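Local coordinates for uncharacterized protein (Bacteroides eggerthii DSM 20697, PDB 4ECO), which is of unknown function but, as a leucine-rich repeat protein, probably binds other proteins, at residues A[28-39]-A[59-70]. Numbering follows the deposited sequence.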
loop_
_atom_site.group_PDB
_atom_site.type_symbol
_atom_site.label_atom_id
_atom_site.label_comp_id
_atom_site.label_asym_id
_atom_site.label_seq_id
_atom_site.Cartn_x
_atom_site.Cartn_y
_atom_site.Cartn_z
ATOM N N TYR A 28 -15.363 37.505 -15.137
ATOM C CA TYR A 28 -14.350 37.295 -14.106
ATOM C C TYR A 28 -14.746 38.057 -12.807
ATOM O O TYR A 28 -14.535 37.532 -11.717
ATOM C CB TYR A 28 -12.957 37.685 -14.619
ATOM C CG TYR A 28 -12.676 39.167 -14.655
ATOM C CD1 TYR A 28 -13.117 39.955 -15.713
ATOM C CD2 TYR A 28 -11.938 39.780 -13.645
ATOM C CE1 TYR A 28 -12.862 41.324 -15.748
ATOM C CE2 TYR A 28 -11.660 41.143 -13.680
ATOM C CZ TYR A 28 -12.131 41.915 -14.731
ATOM O OH TYR A 28 -11.859 43.263 -14.765
ATOM N N ILE A 29 -15.405 39.227 -12.931
ATOM C CA ILE A 29 -15.922 39.985 -11.788
ATOM C C ILE A 29 -17.091 39.175 -11.122
ATOM O O ILE A 29 -17.120 39.031 -9.891
ATOM C CB ILE A 29 -16.351 41.412 -12.246
ATOM C CG1 ILE A 29 -15.140 42.257 -12.751
ATOM C CG2 ILE A 29 -17.177 42.159 -11.182
ATOM C CD1 ILE A 29 -14.064 42.753 -11.678
ATOM N N LYS A 30 -18.016 38.619 -11.941
ATOM C CA LYS A 30 -19.148 37.819 -11.455
ATOM C C LYS A 30 -18.635 36.612 -10.618
ATOM O O LYS A 30 -19.243 36.279 -9.584
ATOM C CB LYS A 30 -20.036 37.364 -12.630
ATOM C CG LYS A 30 -20.802 38.534 -13.300
ATOM C CD LYS A 30 -21.340 38.265 -14.728
ATOM C CE LYS A 30 -22.655 37.498 -14.816
ATOM N NZ LYS A 30 -22.483 36.016 -14.950
ATOM N N ASP A 31 -17.466 36.034 -11.034
ATOM C CA ASP A 31 -16.778 34.919 -10.377
ATOM C C ASP A 31 -16.317 35.273 -8.997
ATOM O O ASP A 31 -16.324 34.429 -8.106
ATOM C CB ASP A 31 -15.534 34.480 -11.184
ATOM C CG ASP A 31 -15.760 33.565 -12.378
ATOM O OD1 ASP A 31 -16.947 33.340 -12.751
ATOM O OD2 ASP A 31 -14.754 33.101 -12.961
ATOM N N TYR A 32 -15.818 36.508 -8.851
ATOM C CA TYR A 32 -15.287 37.042 -7.605
ATOM C C TYR A 32 -16.428 37.323 -6.618
ATOM O O TYR A 32 -16.265 37.109 -5.412
ATOM C CB TYR A 32 -14.468 38.302 -7.878
ATOM C CG TYR A 32 -13.248 38.142 -8.772
ATOM C CD1 TYR A 32 -12.716 36.880 -9.055
ATOM C CD2 TYR A 32 -12.583 39.253 -9.274
ATOM C CE1 TYR A 32 -11.618 36.734 -9.902
ATOM C CE2 TYR A 32 -11.454 39.122 -10.082
ATOM C CZ TYR A 32 -10.973 37.862 -10.389
ATOM O OH TYR A 32 -9.845 37.775 -11.161
ATOM N N LEU A 33 -17.599 37.742 -7.120
ATOM C CA LEU A 33 -18.757 37.943 -6.255
ATOM C C LEU A 33 -19.241 36.582 -5.745
ATOM O O LEU A 33 -19.719 36.492 -4.602
ATOM C CB LEU A 33 -19.871 38.699 -6.978
ATOM C CG LEU A 33 -19.483 40.048 -7.567
ATOM C CD1 LEU A 33 -20.571 40.579 -8.463
ATOM C CD2 LEU A 33 -19.133 41.059 -6.488
ATOM N N ALA A 34 -19.056 35.514 -6.577
ATOM C CA ALA A 34 -19.348 34.125 -6.223
ATOM C C ALA A 34 -18.355 33.651 -5.155
ATOM O O ALA A 34 -18.789 33.116 -4.125
ATOM C CB ALA A 34 -19.297 33.230 -7.450
ATOM N N LEU A 35 -17.035 33.921 -5.345
ATOM C CA LEU A 35 -16.004 33.577 -4.359
ATOM C C LEU A 35 -16.319 34.156 -2.991
ATOM O O LEU A 35 -16.278 33.423 -2.003
ATOM C CB LEU A 35 -14.613 34.065 -4.788
ATOM C CG LEU A 35 -13.885 33.258 -5.852
ATOM C CD1 LEU A 35 -12.516 33.843 -6.097
ATOM C CD2 LEU A 35 -13.764 31.799 -5.461
ATOM N N LYS A 36 -16.666 35.460 -2.937
ATOM C CA LYS A 36 -16.998 36.160 -1.696
ATOM C C LYS A 36 -18.292 35.566 -1.066
ATOM O O LYS A 36 -18.346 35.355 0.154
ATOM C CB LYS A 36 -17.128 37.670 -1.968
ATOM C CG LYS A 36 -17.678 38.528 -0.832
ATOM C CD LYS A 36 -16.817 38.649 0.410
ATOM C CE LYS A 36 -17.575 39.505 1.398
ATOM N NZ LYS A 36 -16.878 39.596 2.702
ATOM N N GLU A 37 -19.282 35.234 -1.902
ATOM C CA GLU A 37 -20.528 34.661 -1.414
ATOM C C GLU A 37 -20.269 33.238 -0.826
ATOM O O GLU A 37 -20.831 32.886 0.215
ATOM C CB GLU A 37 -21.571 34.644 -2.537
ATOM C CG GLU A 37 -22.998 34.612 -2.015
ATOM C CD GLU A 37 -24.060 35.030 -3.011
ATOM O OE1 GLU A 37 -23.867 36.062 -3.699
ATOM O OE2 GLU A 37 -25.114 34.349 -3.061
ATOM N N ILE A 38 -19.366 32.467 -1.466
ATOM C CA ILE A 38 -18.949 31.135 -1.014
ATOM C C ILE A 38 -18.244 31.284 0.355
ATOM O O ILE A 38 -18.593 30.579 1.298
ATOM C CB ILE A 38 -18.056 30.452 -2.094
ATOM C CG1 ILE A 38 -18.949 29.917 -3.229
ATOM C CG2 ILE A 38 -17.166 29.327 -1.496
ATOM C CD1 ILE A 38 -18.239 29.699 -4.561
ATOM N N TRP A 39 -17.286 32.219 0.451
ATOM C CA TRP A 39 -16.531 32.547 1.665
ATOM C C TRP A 39 -17.506 32.917 2.799
ATOM O O TRP A 39 -17.432 32.318 3.868
ATOM C CB TRP A 39 -15.552 33.699 1.357
ATOM C CG TRP A 39 -14.552 33.988 2.439
ATOM C CD1 TRP A 39 -13.414 33.282 2.717
ATOM C CD2 TRP A 39 -14.521 35.145 3.283
ATOM N NE1 TRP A 39 -12.705 33.899 3.728
ATOM C CE2 TRP A 39 -13.344 35.064 4.067
ATOM C CE3 TRP A 39 -15.345 36.270 3.420
ATOM C CZ2 TRP A 39 -13.002 36.045 4.999
ATOM C CZ3 TRP A 39 -15.028 37.209 4.389
ATOM C CH2 TRP A 39 -13.870 37.088 5.163
ATOM N N ASN A 59 -5.675 32.959 4.992
ATOM C CA ASN A 59 -7.115 33.143 4.747
ATOM C C ASN A 59 -7.328 34.048 3.542
ATOM O O ASN A 59 -6.427 34.784 3.151
ATOM C CB ASN A 59 -7.828 33.724 5.997
ATOM C CG ASN A 59 -9.352 33.693 5.987
ATOM O OD1 ASN A 59 -10.016 33.163 5.080
ATOM N ND2 ASN A 59 -9.951 34.264 7.021
ATOM N N TRP A 60 -8.520 33.992 2.953
ATOM C CA TRP A 60 -8.898 34.883 1.873
ATOM C C TRP A 60 -9.041 36.314 2.421
ATOM O O TRP A 60 -9.283 36.518 3.618
ATOM C CB TRP A 60 -10.199 34.413 1.211
ATOM C CG TRP A 60 -10.082 33.109 0.473
ATOM C CD1 TRP A 60 -8.984 32.307 0.384
ATOM C CD2 TRP A 60 -11.106 32.477 -0.312
ATOM N NE1 TRP A 60 -9.259 31.214 -0.411
ATOM C CE2 TRP A 60 -10.555 31.291 -0.845
ATOM C CE3 TRP A 60 -12.438 32.802 -0.626
ATOM C CZ2 TRP A 60 -11.300 30.411 -1.641
ATOM C CZ3 TRP A 60 -13.172 31.938 -1.430
ATOM C CH2 TRP A 60 -12.604 30.767 -1.937
ATOM N N ASN A 61 -8.844 37.300 1.564
ATOM C CA ASN A 61 -8.953 38.686 1.976
ATOM C C ASN A 61 -9.660 39.440 0.894
ATOM O O ASN A 61 -9.285 39.323 -0.290
ATOM C CB ASN A 61 -7.575 39.253 2.260
ATOM C CG ASN A 61 -7.628 40.638 2.801
ATOM O OD1 ASN A 61 -7.607 41.599 2.044
ATOM N ND2 ASN A 61 -7.710 40.773 4.122
ATOM N N PHE A 62 -10.721 40.179 1.281
ATOM C CA PHE A 62 -11.549 40.938 0.338
ATOM C C PHE A 62 -11.444 42.442 0.641
ATOM O O PHE A 62 -12.177 43.257 0.063
ATOM C CB PHE A 62 -13.012 40.425 0.359
ATOM C CG PHE A 62 -13.122 38.986 -0.093
ATOM C CD1 PHE A 62 -13.135 38.664 -1.447
ATOM C CD2 PHE A 62 -13.145 37.948 0.833
ATOM C CE1 PHE A 62 -13.147 37.335 -1.861
ATOM C CE2 PHE A 62 -13.163 36.622 0.412
ATOM C CZ PHE A 62 -13.158 36.325 -0.932
ATOM N N ASN A 63 -10.475 42.808 1.488
ATOM C CA ASN A 63 -10.171 44.199 1.804
ATOM C C ASN A 63 -9.131 44.749 0.788
ATOM O O ASN A 63 -8.083 45.270 1.152
ATOM C CB ASN A 63 -9.705 44.316 3.245
ATOM C CG ASN A 63 -10.810 44.080 4.247
ATOM O OD1 ASN A 63 -12.010 44.216 3.946
ATOM N ND2 ASN A 63 -10.419 43.776 5.481
ATOM N N LYS A 64 -9.445 44.575 -0.499
ATOM C CA LYS A 64 -8.690 45.008 -1.672
ATOM C C LYS A 64 -9.692 45.286 -2.797
ATOM O O LYS A 64 -10.872 44.976 -2.629
ATOM C CB LYS A 64 -7.617 43.974 -2.067
ATOM C CG LYS A 64 -8.068 42.571 -2.446
ATOM C CD LYS A 64 -7.021 41.613 -1.946
ATOM C CE LYS A 64 -6.857 40.347 -2.739
ATOM N NZ LYS A 64 -5.674 39.582 -2.257
ATOM N N GLU A 65 -9.251 45.886 -3.918
ATOM C CA GLU A 65 -10.103 46.195 -5.071
ATOM C C GLU A 65 -10.777 44.936 -5.613
ATOM O O GLU A 65 -10.193 43.866 -5.535
ATOM C CB GLU A 65 -9.286 46.892 -6.162
ATOM C CG GLU A 65 -9.098 48.365 -5.852
ATOM C CD GLU A 65 -10.342 49.221 -6.013
ATOM O OE1 GLU A 65 -11.245 48.802 -6.771
ATOM O OE2 GLU A 65 -10.393 50.334 -5.434
ATOM N N LEU A 66 -12.033 45.091 -6.111
ATOM C CA LEU A 66 -12.933 44.055 -6.620
ATOM C C LEU A 66 -12.294 43.209 -7.673
ATOM O O LEU A 66 -12.486 41.993 -7.634
ATOM C CB LEU A 66 -14.227 44.665 -7.184
ATOM C CG LEU A 66 -15.303 43.721 -7.798
ATOM C CD1 LEU A 66 -15.728 42.625 -6.826
ATOM C CD2 LEU A 66 -16.525 44.508 -8.272
ATOM N N ASP A 67 -11.528 43.811 -8.599
ATOM C CA ASP A 67 -10.889 43.018 -9.656
ATOM C C ASP A 67 -9.642 42.212 -9.114
ATOM O O ASP A 67 -9.096 41.389 -9.835
ATOM C CB ASP A 67 -10.525 43.902 -10.883
ATOM C CG ASP A 67 -9.461 44.966 -10.696
ATOM O OD1 ASP A 67 -9.160 45.313 -9.532
ATOM O OD2 ASP A 67 -8.934 45.458 -11.718
HETATM N N MSE A 68 -9.258 42.402 -7.844
HETATM C CA MSE A 68 -8.129 41.712 -7.207
HETATM C C MSE A 68 -8.605 40.531 -6.352
HETATM O O MSE A 68 -7.788 39.771 -5.811
HETATM C CB MSE A 68 -7.320 42.694 -6.334
HETATM C CG MSE A 68 -6.550 43.738 -7.127
HETATM SE SE MSE A 68 -5.358 42.873 -8.443
HETATM C CE MSE A 68 -6.327 43.192 -10.212
ATOM N N TRP A 69 -9.934 40.365 -6.251
ATOM C CA TRP A 69 -10.566 39.350 -5.427
ATOM C C TRP A 69 -10.253 37.921 -5.905
ATOM O O TRP A 69 -10.474 36.970 -5.139
ATOM C CB TRP A 69 -12.069 39.584 -5.374
ATOM C CG TRP A 69 -12.518 40.735 -4.499
ATOM C CD1 TRP A 69 -11.762 41.777 -4.027
ATOM C CD2 TRP A 69 -13.850 40.965 -4.031
ATOM N NE1 TRP A 69 -12.538 42.622 -3.272
ATOM C CE2 TRP A 69 -13.824 42.144 -3.250
ATOM C CE3 TRP A 69 -15.063 40.264 -4.168
ATOM C CZ2 TRP A 69 -14.965 42.643 -2.616
ATOM C CZ3 TRP A 69 -16.195 40.767 -3.555
ATOM C CH2 TRP A 69 -16.139 41.935 -2.779
ATOM N N GLY A 70 -9.660 37.790 -7.096
ATOM C CA GLY A 70 -9.263 36.493 -7.634
ATOM C C GLY A 70 -7.997 35.952 -7.006
ATOM O O GLY A 70 -7.778 34.734 -6.990
#
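Trp39, Tyr32 and Trp60 carry most of this contact, in which helix 27-41 packs on the loop that leads to strand 75-77, at the N-terminal end of a leucine-rich repeat solenoid. Trp39, Trp60 and Phe62 form an aromatic cluster. Phe62 turns its edge to one face of Trp39; the centre of its ring is 5.1 Å from that of the Trp39 six-membered ring, with planes at 60°. Trp60 lies nearly parallel to Trp39 but slid away, and the two rings barely overlap. Trp60 CH2 also meets Leu35 CD2, and Trp60 NE1 hydrogen-bonds to the carbonyl oxygen of Pro73. Lys36 bends at chi2 (67°), which brings CD over the face of Phe62 in a CH-pi contact. With an alanine at Trp39, the edge of Phe62 is likely to lose the face it points to. At the other end, Tyr32 lies flat against the backbone at Gly70, whose N sits over the ring centre. Tyr32 CB meets Trp69 CB at 3.7 Å. Ile29 CG2 packs against Leu66 CD2, the two side chains crossing at about a right angle. Asn59 ND2 hydrogen-bonds to the carbonyl oxygen of Gly44, while Trp39 NE1 donates a nearly straight hydrogen bond, in its ring plane, to Asn59 OD1 (3.1 Å, 170°).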